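Local coordinates for probable tRNA pseudouridine synthase D (Methanosarcina mazei, PDB 1Z2Z), which probably converts uridine 13 of transfer RNA to pseudouridine, at residues A[8-13]-A[170-175]; A[2-7]-A[432-437]. One frame throughout, in Å; residues are numbered along the deposited sequence.

Contact 1: residues A[8-13]-A[170-175]; sequences KQIGIN and FGIQRF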
loop_
_atom_site.group_PDB
_atom_site.type_symbol
_atom_site.label_atom_id
_atom_site.label_comp_id
_atom_site.label_asym_id
_atom_site.label_seq_id
_atom_site.Cartn_x
_atom_site.Cartn_y
_atom_site.Cartn_z
ATOM N N LYS A 8 -13.372 7.880 -0.899
ATOM C CA LYS A 8 -14.091 8.313 0.291
ATOM C C LYS A 8 -14.639 7.093 1.018
ATOM O O LYS A 8 -14.874 7.136 2.225
ATOM C CB LYS A 8 -15.234 9.268 -0.081
ATOM C CG LYS A 8 -14.772 10.517 -0.826
ATOM C CD LYS A 8 -15.913 11.218 -1.577
ATOM C CE LYS A 8 -16.450 12.429 -0.823
ATOM N NZ LYS A 8 -17.503 13.148 -1.598
ATOM N N GLN A 9 -14.822 6.000 0.284
ATOM C CA GLN A 9 -15.357 4.765 0.857
ATOM C C GLN A 9 -14.326 4.007 1.679
ATOM O O GLN A 9 -14.613 2.936 2.228
ATOM C CB GLN A 9 -15.883 3.860 -0.244
ATOM C CG GLN A 9 -17.065 4.432 -0.978
ATOM C CD GLN A 9 -17.320 3.711 -2.283
ATOM O OE1 GLN A 9 -18.330 3.945 -2.952
ATOM N NE2 GLN A 9 -16.396 2.829 -2.660
ATOM N N ILE A 10 -13.122 4.563 1.738
ATOM C CA ILE A 10 -12.046 3.977 2.514
ATOM C C ILE A 10 -11.369 5.037 3.377
ATOM O O ILE A 10 -10.153 5.006 3.561
ATOM C CB ILE A 10 -10.980 3.308 1.628
ATOM C CG1 ILE A 10 -10.410 4.319 0.642
ATOM C CG2 ILE A 10 -11.580 2.099 0.912
ATOM C CD1 ILE A 10 -9.382 3.729 -0.293
ATOM N N GLY A 11 -12.162 5.984 3.877
ATOM C CA GLY A 11 -11.643 7.007 4.765
ATOM C C GLY A 11 -11.056 8.284 4.206
ATOM O O GLY A 11 -11.279 9.363 4.763
ATOM N N ILE A 12 -10.288 8.172 3.130
ATOM C CA ILE A 12 -9.682 9.342 2.505
ATOM C C ILE A 12 -10.799 10.178 1.911
ATOM O O ILE A 12 -11.799 9.631 1.459
ATOM C CB ILE A 12 -8.749 8.915 1.399
ATOM C CG1 ILE A 12 -7.785 7.873 1.973
ATOM C CG2 ILE A 12 -8.070 10.148 0.783
ATOM C CD1 ILE A 12 -6.918 7.183 0.945
ATOM N N ASN A 13 -10.643 11.497 1.921
ATOM C CA ASN A 13 -11.675 12.364 1.375
ATOM C C ASN A 13 -11.159 13.761 1.090
ATOM O O ASN A 13 -11.930 14.713 1.065
ATOM C CB ASN A 13 -12.857 12.461 2.338
ATOM C CG ASN A 13 -12.644 13.509 3.413
ATOM O OD1 ASN A 13 -11.610 13.538 4.088
ATOM N ND2 ASN A 13 -13.632 14.380 3.581
ATOM N N PHE A 170 -3.793 5.111 3.628
ATOM C CA PHE A 170 -3.830 3.701 3.240
ATOM C C PHE A 170 -4.521 3.594 1.878
ATOM O O PHE A 170 -5.744 3.716 1.769
ATOM C CB PHE A 170 -4.566 2.849 4.292
ATOM C CG PHE A 170 -3.652 2.257 5.349
ATOM C CD1 PHE A 170 -2.872 1.134 5.068
ATOM C CD2 PHE A 170 -3.511 2.869 6.594
ATOM C CE1 PHE A 170 -1.967 0.639 6.003
ATOM C CE2 PHE A 170 -2.606 2.383 7.537
ATOM C CZ PHE A 170 -1.834 1.271 7.240
ATOM N N GLY A 171 -3.710 3.370 0.842
ATOM C CA GLY A 171 -4.203 3.265 -0.524
ATOM C C GLY A 171 -5.387 2.347 -0.769
ATOM O O GLY A 171 -5.596 1.375 -0.046
ATOM N N ILE A 172 -6.153 2.652 -1.812
ATOM C CA ILE A 172 -7.326 1.863 -2.162
ATOM C C ILE A 172 -6.972 0.406 -2.473
ATOM O O ILE A 172 -7.827 -0.472 -2.394
ATOM C CB ILE A 172 -8.089 2.510 -3.366
ATOM C CG1 ILE A 172 -9.311 1.665 -3.746
ATOM C CG2 ILE A 172 -7.163 2.651 -4.562
ATOM C CD1 ILE A 172 -10.348 1.519 -2.637
ATOM N N GLN A 173 -5.713 0.142 -2.808
ATOM C CA GLN A 173 -5.289 -1.229 -3.104
ATOM C C GLN A 173 -4.998 -2.045 -1.850
ATOM O O GLN A 173 -5.021 -3.273 -1.884
ATOM C CB GLN A 173 -4.051 -1.214 -3.988
ATOM C CG GLN A 173 -4.321 -0.658 -5.354
ATOM C CD GLN A 173 -3.095 -0.684 -6.234
ATOM O OE1 GLN A 173 -2.097 -0.019 -5.940
ATOM N NE2 GLN A 173 -3.156 -1.457 -7.324
ATOM N N ARG A 174 -4.722 -1.344 -0.750
ATOM C CA ARG A 174 -4.416 -1.965 0.538
ATOM C C ARG A 174 -5.660 -2.613 1.155
ATOM O O ARG A 174 -5.550 -3.483 2.017
ATOM C CB ARG A 174 -3.867 -0.920 1.522
ATOM C CG ARG A 174 -2.677 -0.070 1.048
ATOM C CD ARG A 174 -1.341 -0.804 1.110
ATOM N NE ARG A 174 -1.244 -1.848 0.093
ATOM C CZ ARG A 174 -1.101 -1.622 -1.214
ATOM N NH1 ARG A 174 -1.031 -0.380 -1.682
ATOM N NH2 ARG A 174 -1.033 -2.644 -2.059
ATOM N N PHE A 175 -6.841 -2.189 0.719
ATOM C CA PHE A 175 -8.085 -2.734 1.265
ATOM C C PHE A 175 -8.596 -3.935 0.482
ATOM O O PHE A 175 -9.717 -4.402 0.692
ATOM C CB PHE A 175 -9.154 -1.642 1.303
ATOM C CG PHE A 175 -8.798 -0.495 2.192
ATOM C CD1 PHE A 175 -9.169 -0.495 3.531
ATOM C CD2 PHE A 175 -8.056 0.578 1.701
ATOM C CE1 PHE A 175 -8.807 0.554 4.366
ATOM C CE2 PHE A 175 -7.686 1.636 2.527
ATOM C CZ PHE A 175 -8.062 1.625 3.860
#
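I10 and I172 have the nearest CA atoms across the contact, 7.0 Å apart, between two irregular segments, the loop that follows helix 5-8 and the loop that follows strand 165-167. Side chains of 8-13 make the join, against both the backbone and the side chains of 170-175, and I10 carries most of it. Its CG1 lies between the backbone N and the carbonyl carbon (chi1 57°) and the chain then runs on extended, so that CD1 reaches across to I172. There the two isoleucines cross at about a right angle, with I10 CG2 also near I172 CD1. F175 is the second partner of I10. I10 CB sits over one face of its ring, 4.0 Å from the centroid and 18° off the ring normal, a CH-pi contact displaced toward the CE2 side, while I10 CG2 lies over the CG-CD2 side of the ring. I12 adds a lighter touch, its CD1 coming to 3.8 Å from F170 O, and this same carbonyl oxygen lies in the plane of the F175 ring, at its edge. Outside the pair, H183 meets the F175 ring with the planes nearly perpendicular, and N279 of helix 263-287 also touches F175. Replacing F175 with an alanine is likely to take the flat surface from beneath I10 CB and CG2 and open a gap between the two loops. With mostly buried residues and dispersion forces in place of polar bonds across it, the contact joins the two loops by the shape fit of a branched aliphatic chain against a ring and a second isoleucine.

Contact 2: residues A[2-7]-A[432-437]; sequences EVPEIE and VNPLQM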
loop_
_atom_site.group_PDB
_atom_site.type_symbol
_atom_site.label_atom_id
_atom_site.label_comp_id
_atom_site.label_asym_id
_atom_site.label_seq_id
_atom_site.Cartn_x
_atom_site.Cartn_y
_atom_site.Cartn_z
ATOM N N GLU A 2 -13.146 18.188 -5.154
ATOM C CA GLU A 2 -13.854 16.943 -5.450
ATOM C C GLU A 2 -12.951 15.699 -5.377
ATOM O O GLU A 2 -11.869 15.666 -5.969
ATOM C CB GLU A 2 -14.495 17.039 -6.844
ATOM C CG GLU A 2 -15.671 18.017 -6.944
ATOM C CD GLU A 2 -16.952 17.479 -6.311
ATOM O OE1 GLU A 2 -16.899 17.033 -5.141
ATOM O OE2 GLU A 2 -18.012 17.509 -6.981
ATOM N N VAL A 3 -13.418 14.684 -4.649
ATOM C CA VAL A 3 -12.696 13.415 -4.473
ATOM C C VAL A 3 -13.578 12.218 -4.837
ATOM O O VAL A 3 -14.743 12.136 -4.429
ATOM C CB VAL A 3 -12.202 13.232 -3.010
ATOM C CG1 VAL A 3 -11.701 11.804 -2.789
ATOM C CG2 VAL A 3 -11.094 14.224 -2.710
ATOM N N PRO A 4 -13.017 11.259 -5.593
ATOM C CA PRO A 4 -13.780 10.082 -5.998
ATOM C C PRO A 4 -14.367 9.311 -4.842
ATOM O O PRO A 4 -13.744 9.159 -3.787
ATOM C CB PRO A 4 -12.771 9.266 -6.800
ATOM C CG PRO A 4 -11.468 9.671 -6.232
ATOM C CD PRO A 4 -11.616 11.148 -6.034
ATOM N N GLU A 5 -15.589 8.843 -5.050
ATOM C CA GLU A 5 -16.286 8.062 -4.050
ATOM C C GLU A 5 -15.431 6.877 -3.633
ATOM O O GLU A 5 -15.406 6.502 -2.464
ATOM C CB GLU A 5 -17.611 7.561 -4.618
ATOM C CG GLU A 5 -18.746 8.545 -4.480
ATOM C CD GLU A 5 -19.106 8.796 -3.034
ATOM O OE1 GLU A 5 -18.680 9.835 -2.479
ATOM O OE2 GLU A 5 -19.807 7.940 -2.453
ATOM N N ILE A 6 -14.727 6.294 -4.597
ATOM C CA ILE A 6 -13.889 5.141 -4.322
ATOM C C ILE A 6 -12.956 5.380 -3.151
ATOM O O ILE A 6 -12.819 4.525 -2.278
ATOM C CB ILE A 6 -13.093 4.722 -5.586
ATOM C CG1 ILE A 6 -14.046 4.047 -6.559
ATOM C CG2 ILE A 6 -11.982 3.743 -5.238
ATOM C CD1 ILE A 6 -14.956 3.032 -5.883
ATOM N N GLU A 7 -12.336 6.551 -3.128
ATOM C CA GLU A 7 -11.423 6.909 -2.056
ATOM C C GLU A 7 -12.155 7.367 -0.775
ATOM O O GLU A 7 -11.624 7.241 0.326
ATOM C CB GLU A 7 -10.439 7.987 -2.545
ATOM C CG GLU A 7 -9.323 7.452 -3.454
ATOM C CD GLU A 7 -8.417 8.547 -4.008
ATOM O OE1 GLU A 7 -7.338 8.223 -4.556
ATOM O OE2 GLU A 7 -8.791 9.735 -3.903
ATOM N N VAL A 432 -6.718 12.483 -8.945
ATOM C CA VAL A 432 -7.714 11.921 -9.852
ATOM C C VAL A 432 -8.178 10.574 -9.349
ATOM O O VAL A 432 -7.630 10.046 -8.385
ATOM C CB VAL A 432 -7.157 11.740 -11.284
ATOM C CG1 VAL A 432 -6.912 13.102 -11.933
ATOM C CG2 VAL A 432 -5.873 10.945 -11.232
ATOM N N ASN A 433 -9.184 10.010 -10.006
ATOM C CA ASN A 433 -9.705 8.712 -9.602
ATOM C C ASN A 433 -8.574 7.682 -9.605
ATOM O O ASN A 433 -7.763 7.629 -10.533
ATOM C CB ASN A 433 -10.835 8.282 -10.540
ATOM C CG ASN A 433 -11.566 7.039 -10.053
ATOM O OD1 ASN A 433 -11.014 5.941 -10.053
ATOM N ND2 ASN A 433 -12.813 7.211 -9.633
ATOM N N PRO A 434 -8.497 6.861 -8.546
ATOM C CA PRO A 434 -7.468 5.822 -8.405
ATOM C C PRO A 434 -7.488 4.784 -9.531
ATOM O O PRO A 434 -6.507 4.068 -9.746
ATOM C CB PRO A 434 -7.779 5.216 -7.037
ATOM C CG PRO A 434 -9.259 5.398 -6.918
ATOM C CD PRO A 434 -9.442 6.812 -7.416
ATOM N N LEU A 435 -8.609 4.712 -10.245
ATOM C CA LEU A 435 -8.754 3.783 -11.361
ATOM C C LEU A 435 -8.310 4.448 -12.678
ATOM O O LEU A 435 -7.841 3.773 -13.591
ATOM C CB LEU A 435 -10.208 3.300 -11.451
ATOM C CG LEU A 435 -10.726 2.566 -10.204
ATOM C CD1 LEU A 435 -12.139 2.079 -10.457
ATOM C CD2 LEU A 435 -9.814 1.387 -9.859
ATOM N N GLN A 436 -8.456 5.772 -12.758
ATOM C CA GLN A 436 -8.047 6.551 -13.930
ATOM C C GLN A 436 -6.531 6.736 -13.871
ATOM O O GLN A 436 -5.888 7.091 -14.865
ATOM C CB GLN A 436 -8.704 7.939 -13.909
ATOM C CG GLN A 436 -8.191 8.910 -14.987
ATOM C CD GLN A 436 -8.251 10.382 -14.564
ATOM O OE1 GLN A 436 -9.264 10.852 -14.037
ATOM N NE2 GLN A 436 -7.164 11.116 -14.811
HETATM N N MSE A 437 -5.978 6.512 -12.682
HETATM C CA MSE A 437 -4.545 6.645 -12.423
HETATM C C MSE A 437 -3.715 5.907 -13.484
HETATM O O MSE A 437 -3.440 4.701 -13.281
HETATM C CB MSE A 437 -4.230 6.107 -11.015
HETATM C CG MSE A 437 -2.845 6.461 -10.477
HETATM SE SE MSE A 437 -2.855 7.908 -9.164
HETATM C CE MSE A 437 -3.383 6.885 -7.602
#
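Three side chains of the N-terminal segment, P4, I6 and E7, converge on the ring of P434. The P4 and P434 rings slide past each other in opposite directions, with P4 CG 3.7 Å from P434 CD. I6 crosses P434 obliquely: its CG2, anti to the backbone N while CG1 lies beside it (chi1 -74°), leads to P434 CG at 3.6 Å. E7 runs alongside in an extended chain, laying CG and the carboxylate end by the proline, and E7 OE1 is 3.8 Å from P434 CD. The charge of that carboxylate is answered elsewhere: OE2 is held in a salt bridge by R427 of helix 423-430, while CG and OE1 of the same side chain lie against P434. P4 is the N-cap residue of the short helix 5-8, so the contact sets the start of the first helix against the turn that follows the last one, 423-430. That turn is an Asx turn: N433 OD1 accepts from L435 N at 2.7 Å, with an N-H...O angle of 157°, the donor lying in the carbonyl plane on a lone pair. With OD1 so engaged, the amide is held with its other end directed at P4, where N433 ND2 packs 3.5 Å from P4 CB. M437, a selenomethionine, rests on T423 and M430 of helix 423-430, and Q436 NE2 bonds to G24 O.

How the contacts relate
Centred 10 Å apart, the two contacts share a single N-terminal run: residues 2-7 lead through helix 5-8 straight into 8-13. Along the chain the order is 2-7, 8-13, 170-175, 432-437, so contact 1 is nested inside the much longer loop closed by contact 2. They also touch directly, for I172 packs on both I6 and P434, and I12 CB lies 3.5 Å from E7 O. Contact 1 is buried, whereas contact 2 lies at the surface. Between them the N-terminal run is joined to the loop leading to helix 182-191 and to the last modelled residues of the chain, a structural junction away from the predicted nucleophile D86.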